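Local atomic coordinates of SAM-dependent methyltransferase (Anabaena variabilis ATCC 29413, PDB entry 3GGD), a protein that probably transfers the methyl group of S-adenosylmethionine to an acceptor, and binds S-adenosyl-L-homocysteine, the by-product of that reaction. Residues P48-L53 with N127-T132; L52-E57 with Q156-L161. All coordinates share one frame; numbering follows the deposited sequence.

Interaction 1. Residues P48-L53 with N127-T132; sequences PRFELL and NIYMRT. With SAH (S-adenosyl-L-homocysteine), chain E; SO4 (sulfate ion), chain J; EDO (1,2-ethanediol), chain L.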
# COMPACT_ATOMS: atom_id res chain seq x y z
N PRO A 48 8.65 -5.53 13.09
CA PRO A 48 8.59 -5.44 14.55
C PRO A 48 7.35 -4.72 15.12
O PRO A 48 6.95 -4.97 16.25
CB PRO A 48 9.88 -4.71 14.91
CG PRO A 48 10.77 -4.85 13.72
CD PRO A 48 9.86 -4.91 12.54
N ARG A 49 6.74 -3.85 14.34
CA ARG A 49 5.58 -3.08 14.83
C ARG A 49 4.32 -3.92 14.95
O ARG A 49 3.40 -3.52 15.63
CB ARG A 49 5.31 -1.89 13.89
CG ARG A 49 6.45 -0.86 13.85
CD ARG A 49 6.32 0.08 12.68
NE ARG A 49 7.37 1.09 12.71
CZ ARG A 49 7.57 1.99 11.75
NH1 ARG A 49 6.79 2.05 10.69
NH2 ARG A 49 8.56 2.86 11.85
N PHE A 50 4.26 -5.05 14.25
CA PHE A 50 3.08 -5.92 14.32
C PHE A 50 3.27 -7.42 14.57
O PHE A 50 2.30 -8.12 14.89
CB PHE A 50 2.23 -5.74 13.08
CG PHE A 50 2.86 -6.21 11.79
CD1 PHE A 50 2.63 -7.50 11.32
CD2 PHE A 50 3.55 -5.33 10.98
CE1 PHE A 50 3.16 -7.92 10.11
CE2 PHE A 50 4.06 -5.75 9.78
CZ PHE A 50 3.87 -7.04 9.33
N GLU A 51 4.50 -7.93 14.47
CA GLU A 51 4.69 -9.35 14.59
C GLU A 51 4.28 -9.96 15.93
O GLU A 51 3.96 -11.14 16.00
CB GLU A 51 6.15 -9.75 14.26
CG GLU A 51 7.18 -9.20 15.21
CD GLU A 51 8.59 -9.57 14.79
OE1 GLU A 51 8.79 -10.72 14.39
OE2 GLU A 51 9.52 -8.76 14.91
N LEU A 52 4.37 -9.20 17.02
CA LEU A 52 3.98 -9.75 18.30
C LEU A 52 2.48 -9.56 18.49
O LEU A 52 1.94 -10.04 19.47
CB LEU A 52 4.72 -9.08 19.45
CG LEU A 52 6.25 -9.09 19.34
CD1 LEU A 52 6.89 -8.47 20.57
CD2 LEU A 52 6.71 -10.53 19.17
N LEU A 53 1.81 -8.87 17.56
CA LEU A 53 0.37 -8.62 17.73
C LEU A 53 -0.49 -9.50 16.82
O LEU A 53 -1.67 -9.59 17.05
CB LEU A 53 0.04 -7.14 17.47
CG LEU A 53 0.75 -6.11 18.35
CD1 LEU A 53 0.50 -4.66 17.90
CD2 LEU A 53 0.39 -6.35 19.84
N ASN A 127 -5.13 -11.78 8.67
CA ASN A 127 -4.37 -10.59 9.07
C ASN A 127 -4.01 -9.87 7.80
O ASN A 127 -4.00 -10.48 6.73
CB ASN A 127 -3.12 -10.97 9.81
CG ASN A 127 -3.41 -11.58 11.15
OD1 ASN A 127 -4.28 -11.09 11.87
ND2 ASN A 127 -2.68 -12.67 11.50
N ILE A 128 -3.76 -8.55 7.90
CA ILE A 128 -3.40 -7.75 6.71
C ILE A 128 -2.17 -6.89 6.93
O ILE A 128 -2.04 -6.21 7.97
CB ILE A 128 -4.56 -6.81 6.25
CG1 ILE A 128 -5.77 -7.61 5.77
CG2 ILE A 128 -4.09 -5.87 5.09
CD1 ILE A 128 -7.03 -6.79 5.50
N TYR A 129 -1.27 -6.96 5.96
CA TYR A 129 -0.17 -6.03 5.81
C TYR A 129 -0.48 -5.18 4.58
O TYR A 129 -0.74 -5.72 3.49
CB TYR A 129 1.15 -6.79 5.56
CG TYR A 129 2.34 -5.90 5.23
CD1 TYR A 129 3.05 -5.26 6.22
CD2 TYR A 129 2.74 -5.69 3.91
CE1 TYR A 129 4.16 -4.45 5.91
CE2 TYR A 129 3.86 -4.92 3.59
CZ TYR A 129 4.57 -4.29 4.60
OH TYR A 129 5.68 -3.49 4.32
N MSE A 130 -0.50 -3.86 4.77
CA MSE A 130 -0.73 -2.97 3.66
C MSE A 130 0.25 -1.80 3.67
O MSE A 130 0.26 -0.96 4.58
CB MSE A 130 -2.17 -2.45 3.68
CG MSE A 130 -2.51 -1.63 2.44
SE MSE A 130 -4.46 -1.13 2.43
CE MSE A 130 -4.37 0.10 3.76
N ARG A 131 1.06 -1.73 2.62
CA ARG A 131 2.07 -0.68 2.48
C ARG A 131 1.66 0.25 1.32
O ARG A 131 1.74 -0.10 0.13
CB ARG A 131 3.44 -1.32 2.23
CG ARG A 131 4.57 -0.29 2.16
CD ARG A 131 5.95 -0.98 2.04
NE ARG A 131 7.04 -0.00 2.05
CZ ARG A 131 7.60 0.50 0.97
NH1 ARG A 131 7.17 0.12 -0.23
NH2 ARG A 131 8.60 1.37 1.07
N THR A 132 1.25 1.44 1.71
CA THR A 132 0.77 2.48 0.82
C THR A 132 -0.34 2.01 -0.10
O THR A 132 -0.27 2.12 -1.31
CB THR A 132 1.91 3.19 0.08
OG1 THR A 132 2.82 2.25 -0.51
CG2 THR A 132 2.67 4.13 1.10
N SAH E . 2.33 -2.48 -1.25
CA SAH E . 3.21 -2.42 -2.45
CB SAH E . 2.67 -1.50 -3.56
CG SAH E . 2.37 -0.02 -3.24
SD SAH E . 1.85 0.93 -4.68
C SAH E . 4.63 -2.01 -2.09
O SAH E . 5.58 -2.29 -2.87
OXT SAH E . 4.85 -1.38 -1.06
C5' SAH E . 0.09 0.85 -4.52
C4' SAH E . -0.50 -0.51 -5.00
O4' SAH E . -1.93 -0.52 -4.81
C3' SAH E . -0.31 -0.85 -6.49
O3' SAH E . 0.28 -2.13 -6.69
C2' SAH E . -1.72 -0.85 -7.06
O2' SAH E . -1.92 -1.66 -8.24
C1' SAH E . -2.55 -1.25 -5.86
N9 SAH E . -3.97 -0.90 -5.97
C8 SAH E . -4.44 0.28 -6.45
N7 SAH E . -5.78 0.29 -6.40
C5 SAH E . -6.17 -0.91 -5.88
C6 SAH E . -7.45 -1.55 -5.63
N6 SAH E . -8.55 -0.83 -5.94
N1 SAH E . -7.50 -2.80 -5.14
C2 SAH E . -6.34 -3.48 -4.88
N3 SAH E . -5.14 -2.95 -5.12
C4 SAH E . -5.00 -1.71 -5.63
S SO4 J . 9.60 2.20 15.40
O1 SO4 J . 9.19 0.81 15.15
O2 SO4 J . 10.34 2.77 14.27
O3 SO4 J . 10.51 2.15 16.55
O4 SO4 J . 8.46 3.04 15.76
C1 EDO L . 8.91 2.44 5.02
O1 EDO L . 9.61 2.20 3.79
C2 EDO L . 8.42 1.13 5.70
O2 EDO L . 7.72 0.21 4.81
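Phe50 reaches Tyr129 with the far end of its ring: CZ lies 3.7 Å from Tyr129 CD1, and CE2 is equally near that atom. The rings meet obliquely, planes at 40° and centroids 5.8 Å apart. Aromatic carbons suit this buried place, and the one polar group of the pair, Tyr129 OH, bonds to Asp46 OD2.

Two residues along the same strand, Arg131 can be followed outward. Its CB, CG and CD pass beside the carboxylate of S-adenosyl-L-homocysteine, CD coming to 3.3 Å from OXT. The chain is extended with CG anti to the backbone N (chi1 -177°), which carries the guanidinium past that carboxylate. NE then donates to O2 of an ethanediol at 2.9 Å, and NH2 to O1 of that molecule at 3.0 Å. NH1 turns to the ligand and meets OXT at 2.9 Å, while also bonding to Trp35 O. A long cation suits a carboxylate pocket, and Arg131 O adds a bond from the ligand amino group, so backbone and side chain grip the homocysteine end together.

Phe50, at the end of helix 43-50, thus meets strand 127-131, which runs between strands 60-63 and 158-164 of a Rossmann-like methyltransferase sheet; helix 142-153 packs against Ile128 and Met130.

Interaction 2. Residues L52-E57 with Q156-L161; sequences LLFNPE and QGAMYL. With EDO (1,2-ethanediol), chain N.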
# COMPACT_ATOMS: atom_id res chain seq x y z
N LEU A 52 4.37 -9.20 17.02
CA LEU A 52 3.98 -9.75 18.30
C LEU A 52 2.48 -9.56 18.49
O LEU A 52 1.94 -10.04 19.47
CB LEU A 52 4.72 -9.08 19.45
CG LEU A 52 6.25 -9.09 19.34
CD1 LEU A 52 6.89 -8.47 20.57
CD2 LEU A 52 6.71 -10.53 19.17
N LEU A 53 1.81 -8.87 17.56
CA LEU A 53 0.37 -8.62 17.73
C LEU A 53 -0.49 -9.50 16.82
O LEU A 53 -1.67 -9.59 17.05
CB LEU A 53 0.04 -7.14 17.47
CG LEU A 53 0.75 -6.11 18.35
CD1 LEU A 53 0.50 -4.66 17.90
CD2 LEU A 53 0.39 -6.35 19.84
N PHE A 54 0.06 -10.13 15.79
CA PHE A 54 -0.73 -10.92 14.86
C PHE A 54 -0.80 -12.39 15.30
O PHE A 54 0.21 -12.95 15.63
CB PHE A 54 -0.06 -10.92 13.47
CG PHE A 54 -0.35 -9.71 12.61
CD1 PHE A 54 -0.82 -8.51 13.13
CD2 PHE A 54 -0.10 -9.77 11.23
CE1 PHE A 54 -1.04 -7.43 12.30
CE2 PHE A 54 -0.31 -8.66 10.40
CZ PHE A 54 -0.81 -7.51 10.95
N ASN A 55 -1.97 -13.02 15.25
CA ASN A 55 -2.02 -14.47 15.41
C ASN A 55 -1.50 -15.11 14.11
O ASN A 55 -2.14 -14.96 13.07
CB ASN A 55 -3.46 -14.93 15.65
CG ASN A 55 -3.60 -16.45 15.60
OD1 ASN A 55 -2.62 -17.22 15.34
ND2 ASN A 55 -4.80 -16.89 15.78
N PRO A 56 -0.38 -15.89 14.16
CA PRO A 56 0.23 -16.37 12.90
C PRO A 56 -0.50 -17.60 12.30
O PRO A 56 -0.25 -17.96 11.10
CB PRO A 56 1.67 -16.75 13.32
CG PRO A 56 1.53 -17.13 14.76
CD PRO A 56 0.32 -16.43 15.35
N GLU A 57 -1.39 -18.19 13.10
CA GLU A 57 -2.33 -19.22 12.61
C GLU A 57 -3.36 -18.70 11.57
O GLU A 57 -4.02 -19.50 10.92
CB GLU A 57 -3.07 -19.89 13.79
N GLN A 156 -11.13 -11.61 14.11
CA GLN A 156 -9.84 -12.03 14.63
C GLN A 156 -8.64 -11.46 13.94
O GLN A 156 -7.56 -11.51 14.49
CB GLN A 156 -9.70 -13.55 14.56
CG GLN A 156 -10.78 -14.38 15.28
CD GLN A 156 -10.44 -15.89 15.15
OE1 GLN A 156 -9.28 -16.31 15.42
NE2 GLN A 156 -11.40 -16.69 14.67
N GLY A 157 -8.81 -10.97 12.73
CA GLY A 157 -7.70 -10.37 12.01
C GLY A 157 -7.22 -9.03 12.53
O GLY A 157 -8.01 -8.26 13.05
N ALA A 158 -5.92 -8.76 12.37
CA ALA A 158 -5.36 -7.44 12.66
C ALA A 158 -4.69 -6.94 11.38
O ALA A 158 -4.26 -7.74 10.54
CB ALA A 158 -4.35 -7.45 13.86
N MSE A 159 -4.63 -5.62 11.24
CA MSE A 159 -4.05 -4.98 10.07
C MSE A 159 -2.98 -4.01 10.49
O MSE A 159 -3.23 -3.14 11.33
CB MSE A 159 -5.09 -4.19 9.26
CG MSE A 159 -4.45 -3.38 8.18
SE MSE A 159 -5.66 -2.71 6.82
CE MSE A 159 -6.90 -1.68 7.92
N TYR A 160 -1.81 -4.15 9.88
CA TYR A 160 -0.81 -3.12 9.94
C TYR A 160 -0.87 -2.38 8.60
O TYR A 160 -0.83 -3.01 7.54
CB TYR A 160 0.60 -3.69 10.07
CG TYR A 160 1.71 -2.62 9.94
CD1 TYR A 160 2.12 -1.87 11.03
CD2 TYR A 160 2.34 -2.38 8.71
CE1 TYR A 160 3.16 -0.93 10.91
CE2 TYR A 160 3.36 -1.44 8.58
CZ TYR A 160 3.76 -0.72 9.68
OH TYR A 160 4.79 0.16 9.54
N LEU A 161 -0.98 -1.06 8.66
CA LEU A 161 -0.87 -0.24 7.45
C LEU A 161 0.10 0.93 7.68
O LEU A 161 0.24 1.45 8.79
CB LEU A 161 -2.21 0.28 6.96
CG LEU A 161 -2.93 1.41 7.72
CD1 LEU A 161 -4.11 1.97 6.80
CD2 LEU A 161 -3.45 0.94 9.05
C1 EDO N . -15.13 -14.88 12.69
O1 EDO N . -14.03 -14.85 13.59
C2 EDO N . -15.81 -13.51 12.64
O2 EDO N . -15.19 -12.66 11.63
O HOH W 1 -4.31 -11.54 14.48
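Phe54 sets CE1 and CD1 of its ring against the methyl of Ala158, which meets the ring obliquely, with CE1 3.7 Å from Ala158 CB. Its tip goes on past the alanine: CZ stands 3.5 Å from Ala158 O, approached obliquely, and the ring edge meets the strand backbone at Tyr160 N, which lies in the ring plane. CZ also comes to 4.2 Å from Tyr160 CB. CG lies beside the backbone N (chi1 -83°), a setting that swings the ring off the loop and onto the strand. A small side chain suits position 158, where the ring comes so close to the strand.

The backbone polar groups touched by the ring are satisfied within the sheet, where Ile128 N probably bonds to Ala158 O and Tyr160 N to Ile128 O, so the phenyl edge takes no bond from them. Replacing Phe54 by an alanine would probably open a gap beside the Ala158 methyl and leave Phe50 without one of its ring neighbours.

Beyond the ring the contact turns polar. Asn55 N donates to a water at 2.9 Å, and this water also lies 3.3 Å from Gln156 O, one of several acceptors competing for its protons. Asparagine suits its place because OD1 accepts from Glu57 N at 2.7 Å, an Asx turn that folds the chain ahead of strand 60-63.

Direct contact between loop and strand is thus made by an apolar side chain, against a methyl and backbone atoms, while polar contact toward the start of the strand may pass through a water. The chemistry implies a contact that rests on van der Waals packing, the ring meeting backbone groups whose hydrogen bonds are probably made within the sheet.

In the fold
Both contacts are buried, but interaction 1 lies nearer the middle of the chain, its centre about 12 Å from the centre of the chain against about 17 Å for interaction 2. They share Leu52 and Leu53 and fasten one continuous run, the end of helix 43-50 and the loop after it, to the neighbouring parallel strands 127-131 and 158-164. Phe50 joins them, since its ring meets both Phe54 and Tyr160. Each crossing is carried by a phenylalanine, yet the surroundings differ: in interaction 1 the strand leads to the charged cofactor pocket at its C-terminal end, whereas interaction 2 lies toward the N-terminal ends of the strands, where a water sits between Asn55 N and Gln156 O.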